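Side-chain contacts in mandelate racemase/muconate lactonizing protein (Thermobispora bispora, PDB 3VC5), which probably catalyses the magnesium-dependent dehydration of D-glucarate to 5-dehydro-4-deoxy-D-glucarate: residues A[160-165]-A[352-357]; A[339-344]-A[369-374]; A[345-350]-A[380-385]. One frame throughout, in Å; residues are numbered along the deposited sequence.

Contact 1: residues A[160-165]-A[352-357]; sequences DAVPYS and HLAAAT
The carbonyl oxygen of L353 takes a hydrogen bond from the hydroxyl OG1 of T357 at 2.7 Å, finishing off the same last helical turn whose A354 and A355 receive V162 of the facing strand. The hydroxyl comes in tilted 30° from the carbonyl plane, and a weak bond from the backbone N of A356 reaches the same oxygen just where the chain leaves helical geometry. No hydrogen bond crosses the contact; the side chains that meet are apolar. V162 straddles the helix surface with its two methyls: CG1, anti to the backbone N (chi1 171°), meets CB of A354 at 3.6 Å, while CG2 lies over the backbone of A355, 3.6 Å from its N and 3.8 Å from its CB. The strand is the first parallel strand of the modified TIM barrel of the enolase superfamily, and helix 344-355 is one of the helices packed round the outside of that barrel. A branched valine suits an extended strand and presents two methyls at once; alanines on the helix let its backbone come near, with the CA atoms of V162 and A355 5.9 Å apart. V162 also touches T351, one turn back, and A355 meets V391 beyond strand 388-390.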
loop_
_atom_site.group_PDB
_atom_site.type_symbol
_atom_site.label_atom_id
_atom_site.label_comp_id
_atom_site.label_asym_id
_atom_site.label_seq_id
_atom_site.Cartn_x
_atom_site.Cartn_y
_atom_site.Cartn_z
ATOM N N ASP A 160 -12.331 17.455 -1.418
ATOM C CA ASP A 160 -11.764 18.787 -1.217
ATOM C C ASP A 160 -11.543 19.127 0.256
ATOM O O ASP A 160 -10.690 19.965 0.572
ATOM C CB ASP A 160 -12.662 19.866 -1.842
ATOM C CG ASP A 160 -12.659 19.831 -3.351
ATOM O OD1 ASP A 160 -11.730 19.242 -3.949
ATOM O OD2 ASP A 160 -13.585 20.422 -3.953
ATOM N N ALA A 161 -12.303 18.477 1.148
ATOM C CA ALA A 161 -12.225 18.735 2.576
ATOM C C ALA A 161 -12.409 17.414 3.326
ATOM O O ALA A 161 -13.070 16.511 2.815
ATOM C CB ALA A 161 -13.280 19.772 2.999
ATOM N N VAL A 162 -11.824 17.308 4.517
ATOM C CA VAL A 162 -11.840 16.072 5.301
ATOM C C VAL A 162 -12.719 16.286 6.512
ATOM O O VAL A 162 -12.411 17.125 7.370
ATOM C CB VAL A 162 -10.426 15.745 5.774
ATOM C CG1 VAL A 162 -10.432 14.593 6.779
ATOM C CG2 VAL A 162 -9.519 15.439 4.557
ATOM N N PRO A 163 -13.839 15.561 6.582
ATOM C CA PRO A 163 -14.688 15.700 7.766
ATOM C C PRO A 163 -14.039 15.139 9.027
ATOM O O PRO A 163 -13.397 14.087 8.986
ATOM C CB PRO A 163 -15.937 14.860 7.415
ATOM C CG PRO A 163 -15.920 14.756 5.914
ATOM C CD PRO A 163 -14.450 14.695 5.552
ATOM N N TYR A 164 -14.259 15.852 10.134
ATOM C CA TYR A 164 -13.817 15.486 11.465
ATOM C C TYR A 164 -15.030 15.369 12.383
ATOM O O TYR A 164 -16.047 16.037 12.174
ATOM C CB TYR A 164 -12.777 16.489 12.040
ATOM C CG TYR A 164 -11.401 16.363 11.410
ATOM C CD1 TYR A 164 -10.418 15.534 11.984
ATOM C CD2 TYR A 164 -11.105 17.023 10.231
ATOM C CE1 TYR A 164 -9.161 15.392 11.395
ATOM C CE2 TYR A 164 -9.861 16.906 9.639
ATOM C CZ TYR A 164 -8.895 16.056 10.220
ATOM O OH TYR A 164 -7.669 15.944 9.632
ATOM N N SER A 165 -14.892 14.563 13.428
ATOM C CA SER A 165 -15.906 14.413 14.475
ATOM C C SER A 165 -15.678 15.396 15.620
ATOM O O SER A 165 -14.562 15.912 15.831
ATOM C CB SER A 165 -15.884 12.977 15.029
ATOM O OG SER A 165 -14.614 12.707 15.609
ATOM N N HIS A 352 -4.023 15.766 4.700
ATOM C CA HIS A 352 -3.540 15.319 3.396
ATOM C C HIS A 352 -3.713 13.813 3.249
ATOM O O HIS A 352 -4.108 13.334 2.172
ATOM C CB HIS A 352 -2.045 15.696 3.177
ATOM C CG HIS A 352 -1.841 17.142 2.876
ATOM N ND1 HIS A 352 -1.881 17.640 1.589
ATOM C CD2 HIS A 352 -1.557 18.196 3.686
ATOM C CE1 HIS A 352 -1.662 18.947 1.625
ATOM N NE2 HIS A 352 -1.464 19.309 2.881
ATOM N N LEU A 353 -3.403 13.067 4.311
ATOM C CA LEU A 353 -3.541 11.605 4.237
ATOM C C LEU A 353 -5.010 11.237 3.975
ATOM O O LEU A 353 -5.337 10.471 3.045
ATOM C CB LEU A 353 -3.054 10.954 5.540
ATOM C CG LEU A 353 -3.354 9.449 5.709
ATOM C CD1 LEU A 353 -2.670 8.599 4.610
ATOM C CD2 LEU A 353 -2.917 9.008 7.103
ATOM N N ALA A 354 -5.918 11.760 4.800
ATOM C CA ALA A 354 -7.340 11.417 4.610
ATOM C C ALA A 354 -7.876 11.900 3.250
ATOM O O ALA A 354 -8.678 11.202 2.618
ATOM C CB ALA A 354 -8.193 11.982 5.745
ATOM N N ALA A 355 -7.473 13.099 2.811
ATOM C CA ALA A 355 -7.990 13.631 1.547
ATOM C C ALA A 355 -7.614 12.769 0.344
ATOM O O ALA A 355 -8.364 12.702 -0.641
ATOM C CB ALA A 355 -7.498 15.100 1.322
ATOM N N ALA A 356 -6.443 12.141 0.414
ATOM C CA ALA A 356 -5.859 11.444 -0.735
ATOM C C ALA A 356 -6.003 9.938 -0.615
ATOM O O ALA A 356 -5.404 9.213 -1.414
ATOM C CB ALA A 356 -4.348 11.807 -0.900
ATOM N N THR A 357 -6.794 9.453 0.349
ATOM C CA THR A 357 -6.880 8.005 0.544
ATOM C C THR A 357 -8.337 7.629 0.368
ATOM O O THR A 357 -9.179 7.910 1.229
ATOM C CB THR A 357 -6.320 7.567 1.951
ATOM O OG1 THR A 357 -4.958 8.010 2.054
ATOM C CG2 THR A 357 -6.402 6.018 2.141
#

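Contact 2: residues A[339-344]-A[369-374]; sequences SNSHLG and PWQDGQ
L343 and Q374 make the tighter part of this contact: methyl CD2 of L343 rests 3.6 Å from the carbonyl O of Q374, and both side chains also lean on F35 of strand 25-36. Q374 closes a type I' turn that begins at Q371. Its backbone N and its side-chain NE2 reach the O of Q371 from opposite faces of the carbonyl plane, and NE2 of Q374 lies 2.9 Å from O of Q371. In the turn G373 has a positive phi, which glycine accepts without strain. Loop 339-344 joins strand 334-337 to helix 344-355, just after the predicted proton acceptor H338. The other side is looser and wet. Q371, its chain bent at chi2 (48°), turns its amide toward this loop, yet OE1 stays 4.0 Å from CB of S341. Two waters bridge the loops. One accepts from OG of S341 at 2.7 Å, the second from the backbone N of H342, and both donate to OE1 of Q371. Glutamine fits because its amide offers an acceptor to the waters and a donor to R36 O and D37 OD1; turning it over would set its oxygen against those two acceptors, so its orientation is probably fixed, with water carrying the polar link between the loops.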
loop_
_atom_site.group_PDB
_atom_site.type_symbol
_atom_site.label_atom_id
_atom_site.label_comp_id
_atom_site.label_asym_id
_atom_site.label_seq_id
_atom_site.Cartn_x
_atom_site.Cartn_y
_atom_site.Cartn_z
ATOM N N SER A 339 -6.908 9.998 16.977
ATOM C CA SER A 339 -6.206 11.227 17.315
ATOM C C SER A 339 -5.581 11.119 18.729
ATOM O O SER A 339 -6.145 10.443 19.612
ATOM C CB SER A 339 -7.190 12.412 17.226
ATOM O OG SER A 339 -6.587 13.594 17.706
ATOM N N ASN A 340 -4.441 11.790 18.945
ATOM C CA ASN A 340 -3.990 12.172 20.292
ATOM C C ASN A 340 -3.845 13.708 20.295
ATOM O O ASN A 340 -3.727 14.328 19.205
ATOM C CB ASN A 340 -2.631 11.578 20.643
ATOM C CG ASN A 340 -2.699 10.128 21.061
ATOM O OD1 ASN A 340 -2.167 9.270 20.363
ATOM N ND2 ASN A 340 -3.322 9.843 22.203
ATOM N N SER A 341 -3.822 14.325 21.478
ATOM C CA SER A 341 -3.669 15.792 21.558
ATOM C C SER A 341 -2.559 16.218 20.621
ATOM O O SER A 341 -1.436 15.692 20.731
ATOM C CB SER A 341 -3.245 16.153 22.972
ATOM O OG SER A 341 -4.213 15.662 23.892
ATOM N N HIS A 342 -2.823 17.194 19.747
ATOM C CA HIS A 342 -1.856 17.462 18.675
ATOM C C HIS A 342 -1.996 18.881 18.142
ATOM O O HIS A 342 -2.967 19.600 18.442
ATOM C CB HIS A 342 -2.062 16.454 17.505
ATOM C CG HIS A 342 -3.348 16.650 16.754
ATOM N ND1 HIS A 342 -3.497 17.647 15.810
ATOM C CD2 HIS A 342 -4.569 16.054 16.867
ATOM C CE1 HIS A 342 -4.734 17.618 15.328
ATOM N NE2 HIS A 342 -5.407 16.664 15.955
ATOM N N LEU A 343 -1.006 19.292 17.356
ATOM C CA LEU A 343 -0.965 20.646 16.815
ATOM C C LEU A 343 -1.171 20.643 15.291
ATOM O O LEU A 343 -1.674 19.651 14.711
ATOM C CB LEU A 343 0.366 21.299 17.225
ATOM C CG LEU A 343 0.602 21.321 18.732
ATOM C CD1 LEU A 343 1.975 21.943 18.995
ATOM C CD2 LEU A 343 -0.500 22.126 19.436
ATOM N N GLY A 344 -0.844 21.754 14.638
ATOM C CA GLY A 344 -1.232 21.941 13.251
ATOM C C GLY A 344 -0.389 21.175 12.229
ATOM O O GLY A 344 -0.825 20.954 11.105
ATOM N N PRO A 369 -10.249 21.036 19.065
ATOM C CA PRO A 369 -10.968 22.085 19.849
ATOM C C PRO A 369 -10.380 22.268 21.260
ATOM O O PRO A 369 -10.379 23.378 21.805
ATOM C CB PRO A 369 -12.386 21.525 19.942
ATOM C CG PRO A 369 -12.512 20.652 18.671
ATOM C CD PRO A 369 -11.168 19.987 18.561
ATOM N N TRP A 370 -9.896 21.174 21.861
ATOM C CA TRP A 370 -9.448 21.171 23.253
ATOM C C TRP A 370 -8.173 21.968 23.429
ATOM O O TRP A 370 -7.856 22.402 24.555
ATOM C CB TRP A 370 -9.226 19.703 23.720
ATOM C CG TRP A 370 -10.569 18.977 23.681
ATOM C CD1 TRP A 370 -10.907 17.920 22.896
ATOM C CD2 TRP A 370 -11.754 19.308 24.440
ATOM N NE1 TRP A 370 -12.228 17.559 23.118
ATOM C CE2 TRP A 370 -12.768 18.409 24.049
ATOM C CE3 TRP A 370 -12.059 20.299 25.390
ATOM C CZ2 TRP A 370 -14.056 18.441 24.611
ATOM C CZ3 TRP A 370 -13.335 20.333 25.937
ATOM C CH2 TRP A 370 -14.316 19.421 25.544
ATOM N N GLN A 371 -7.420 22.125 22.331
ATOM C CA GLN A 371 -6.179 22.892 22.405
ATOM C C GLN A 371 -6.450 24.396 22.276
ATOM O O GLN A 371 -5.541 25.203 22.413
ATOM C CB GLN A 371 -5.175 22.395 21.366
ATOM C CG GLN A 371 -4.155 21.418 21.990
ATOM C CD GLN A 371 -4.843 20.346 22.830
ATOM O OE1 GLN A 371 -5.423 19.388 22.275
ATOM N NE2 GLN A 371 -4.811 20.504 24.165
ATOM N N ASP A 372 -7.690 24.748 22.058
ATOM C CA ASP A 372 -8.142 26.144 22.074
ATOM C C ASP A 372 -7.231 27.146 21.370
ATOM O O ASP A 372 -6.944 28.196 21.886
ATOM C CB ASP A 372 -8.431 26.564 23.494
ATOM C CG ASP A 372 -9.526 27.616 23.597
ATOM O OD1 ASP A 372 -10.327 27.784 22.695
ATOM O OD2 ASP A 372 -9.511 28.297 24.583
ATOM N N GLY A 373 -6.827 26.799 20.171
ATOM C CA GLY A 373 -6.100 27.700 19.288
ATOM C C GLY A 373 -4.599 27.669 19.450
ATOM O O GLY A 373 -3.890 28.294 18.650
ATOM N N GLN A 374 -4.087 26.926 20.441
ATOM C CA GLN A 374 -2.616 26.829 20.592
ATOM C C GLN A 374 -2.009 26.157 19.356
ATOM O O GLN A 374 -2.507 25.122 18.903
ATOM C CB GLN A 374 -2.231 26.015 21.837
ATOM C CG GLN A 374 -2.690 26.630 23.166
ATOM C CD GLN A 374 -2.540 25.687 24.328
ATOM O OE1 GLN A 374 -1.598 25.796 25.123
ATOM N NE2 GLN A 374 -3.464 24.740 24.438
HETATM O O HOH W 1 -6.402 17.269 23.938
HETATM O O HOH W 2 -5.400 18.700 19.576
#

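Contact 3: residues A[345-350]-A[380-385]; sequences ISLAAM and GALRFV
L382 pushes its forked end onto the helix beside L347 and A348, one methyl for each. CD2 settles on the backbone of A348, 4.0 Å from its CA and 4.2 Å from its CB, a shallow spot that exists because alanine adds so little bulk there. CD1 lies against the root of the neighbouring side chain, 4.1 Å from CB of L347. In return L347 becomes the bump: with CG anti to its own backbone N (chi1 -173°), it reaches out from the helix and sets CD2 in the recess between L382 and F384, 4.2 Å from CB of L382 and 4.0 Å from CE2 of F384. The methyl meets the phenyl ring obliquely, the two side chains approaching from opposite directions. The recess arises from an extended chain, in which L382 points at the helix and F384 brings the end of its ring to it, while R383 between them points away to the exposed side. This run leads into strand 388-390, which pairs antiparallel with strand 161-169 of the barrel, and on the way L382 and F384 pack against helix 344-355. V389 on that strand touches both L382 and F384, and the ring of F384 meets Y203 of helix 189-203 edge-to-face.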
loop_
_atom_site.group_PDB
_atom_site.type_symbol
_atom_site.label_atom_id
_atom_site.label_comp_id
_atom_site.label_asym_id
_atom_site.label_seq_id
_atom_site.Cartn_x
_atom_site.Cartn_y
_atom_site.Cartn_z
ATOM N N ILE A 345 0.824 20.776 12.604
ATOM C CA ILE A 345 1.639 19.962 11.690
ATOM C C ILE A 345 0.955 18.602 11.555
ATOM O O ILE A 345 0.696 18.126 10.440
ATOM C CB ILE A 345 3.075 19.826 12.193
ATOM C CG1 ILE A 345 3.763 21.201 12.137
ATOM C CG2 ILE A 345 3.843 18.730 11.373
ATOM C CD1 ILE A 345 5.005 21.266 13.051
ATOM N N SER A 346 0.605 18.012 12.694
ATOM C CA SER A 346 -0.158 16.739 12.702
ATOM C C SER A 346 -1.501 16.932 11.990
ATOM O O SER A 346 -1.902 16.085 11.202
ATOM C CB SER A 346 -0.402 16.238 14.120
ATOM O OG SER A 346 0.795 15.659 14.594
ATOM N N LEU A 347 -2.190 18.049 12.241
ATOM C CA LEU A 347 -3.504 18.255 11.578
ATOM C C LEU A 347 -3.343 18.335 10.060
ATOM O O LEU A 347 -4.141 17.728 9.312
ATOM C CB LEU A 347 -4.220 19.523 12.062
ATOM C CG LEU A 347 -5.661 19.696 11.534
ATOM C CD1 LEU A 347 -6.579 18.550 11.900
ATOM C CD2 LEU A 347 -6.243 21.007 12.053
ATOM N N ALA A 348 -2.287 19.009 9.585
ATOM C CA ALA A 348 -2.058 19.113 8.125
ATOM C C ALA A 348 -1.791 17.694 7.584
ATOM O O ALA A 348 -2.353 17.291 6.564
ATOM C CB ALA A 348 -0.888 20.006 7.823
ATOM N N ALA A 349 -0.938 16.942 8.292
ATOM C CA ALA A 349 -0.584 15.594 7.829
ATOM C C ALA A 349 -1.813 14.667 7.797
ATOM O O ALA A 349 -2.026 13.944 6.820
ATOM C CB ALA A 349 0.508 15.020 8.675
ATOM N N MET A 350 -2.612 14.709 8.864
ATOM C CA MET A 350 -3.860 13.959 8.934
ATOM C C MET A 350 -4.757 14.261 7.764
ATOM O O MET A 350 -5.391 13.367 7.179
ATOM C CB MET A 350 -4.596 14.215 10.264
ATOM C CG MET A 350 -3.816 13.711 11.487
ATOM S SD MET A 350 -4.298 14.575 13.021
ATOM C CE MET A 350 -5.844 13.791 13.392
ATOM N N GLY A 380 -3.700 30.779 9.311
ATOM C CA GLY A 380 -4.681 30.863 8.219
ATOM C C GLY A 380 -4.879 29.673 7.292
ATOM O O GLY A 380 -5.764 29.689 6.436
ATOM N N ALA A 381 -4.080 28.633 7.494
ATOM C CA ALA A 381 -3.912 27.528 6.552
ATOM C C ALA A 381 -4.894 26.391 6.813
ATOM O O ALA A 381 -5.373 25.707 5.878
ATOM C CB ALA A 381 -2.494 27.009 6.614
ATOM N N LEU A 382 -5.151 26.167 8.093
ATOM C CA LEU A 382 -6.037 25.107 8.522
ATOM C C LEU A 382 -7.223 25.747 9.209
ATOM O O LEU A 382 -7.064 26.449 10.207
ATOM C CB LEU A 382 -5.324 24.174 9.506
ATOM C CG LEU A 382 -4.049 23.503 8.993
ATOM C CD1 LEU A 382 -3.194 22.964 10.158
ATOM C CD2 LEU A 382 -4.373 22.379 8.014
ATOM N N ARG A 383 -8.405 25.525 8.655
ATOM C CA ARG A 383 -9.641 26.024 9.255
ATOM C C ARG A 383 -10.674 24.928 9.146
ATOM O O ARG A 383 -10.564 24.046 8.284
ATOM C CB ARG A 383 -10.117 27.281 8.533
ATOM C CG ARG A 383 -10.119 27.135 7.039
ATOM C CD ARG A 383 -10.123 28.491 6.334
ATOM N NE ARG A 383 -10.110 28.297 4.888
ATOM C CZ ARG A 383 -11.197 28.325 4.125
ATOM N NH1 ARG A 383 -12.385 28.568 4.666
ATOM N NH2 ARG A 383 -11.094 28.127 2.819
ATOM N N PHE A 384 -11.653 24.947 10.043
ATOM C CA PHE A 384 -12.795 24.042 9.945
ATOM C C PHE A 384 -13.974 24.786 9.340
ATOM O O PHE A 384 -14.366 25.862 9.830
ATOM C CB PHE A 384 -13.171 23.475 11.313
ATOM C CG PHE A 384 -12.152 22.519 11.861
ATOM C CD1 PHE A 384 -12.370 21.157 11.818
ATOM C CD2 PHE A 384 -10.950 22.988 12.365
ATOM C CE1 PHE A 384 -11.419 20.269 12.307
ATOM C CE2 PHE A 384 -9.999 22.131 12.884
ATOM C CZ PHE A 384 -10.213 20.754 12.827
ATOM N N VAL A 385 -14.545 24.205 8.291
ATOM C CA VAL A 385 -15.701 24.769 7.610
ATOM C C VAL A 385 -16.746 23.664 7.558
ATOM O O VAL A 385 -16.518 22.611 6.936
ATOM C CB VAL A 385 -15.357 25.191 6.170
ATOM C CG1 VAL A 385 -16.620 25.672 5.430
ATOM C CG2 VAL A 385 -14.246 26.274 6.155
#

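In the fold
Contact 1 opens first, at the barrel strand 161-169, and closes only after 186 residues on the end of helix 344-355, bringing the first parallel barrel strand against the helix that follows the last parallel strand, 334-337. Before it closes, contacts 2 and 3 have opened, at the loop ahead of that helix and on its first turns; their loops, of 24 and 29 residues, close in the same order at 369-374 and 380-385. Each pair of contacts therefore crosses and none nests. Helix 344-355 runs through the whole group. Contacts 1 and 3 meet where Y164 reaches L347, M350 and F384; contact 2 touches contact 3 through H342 and G344.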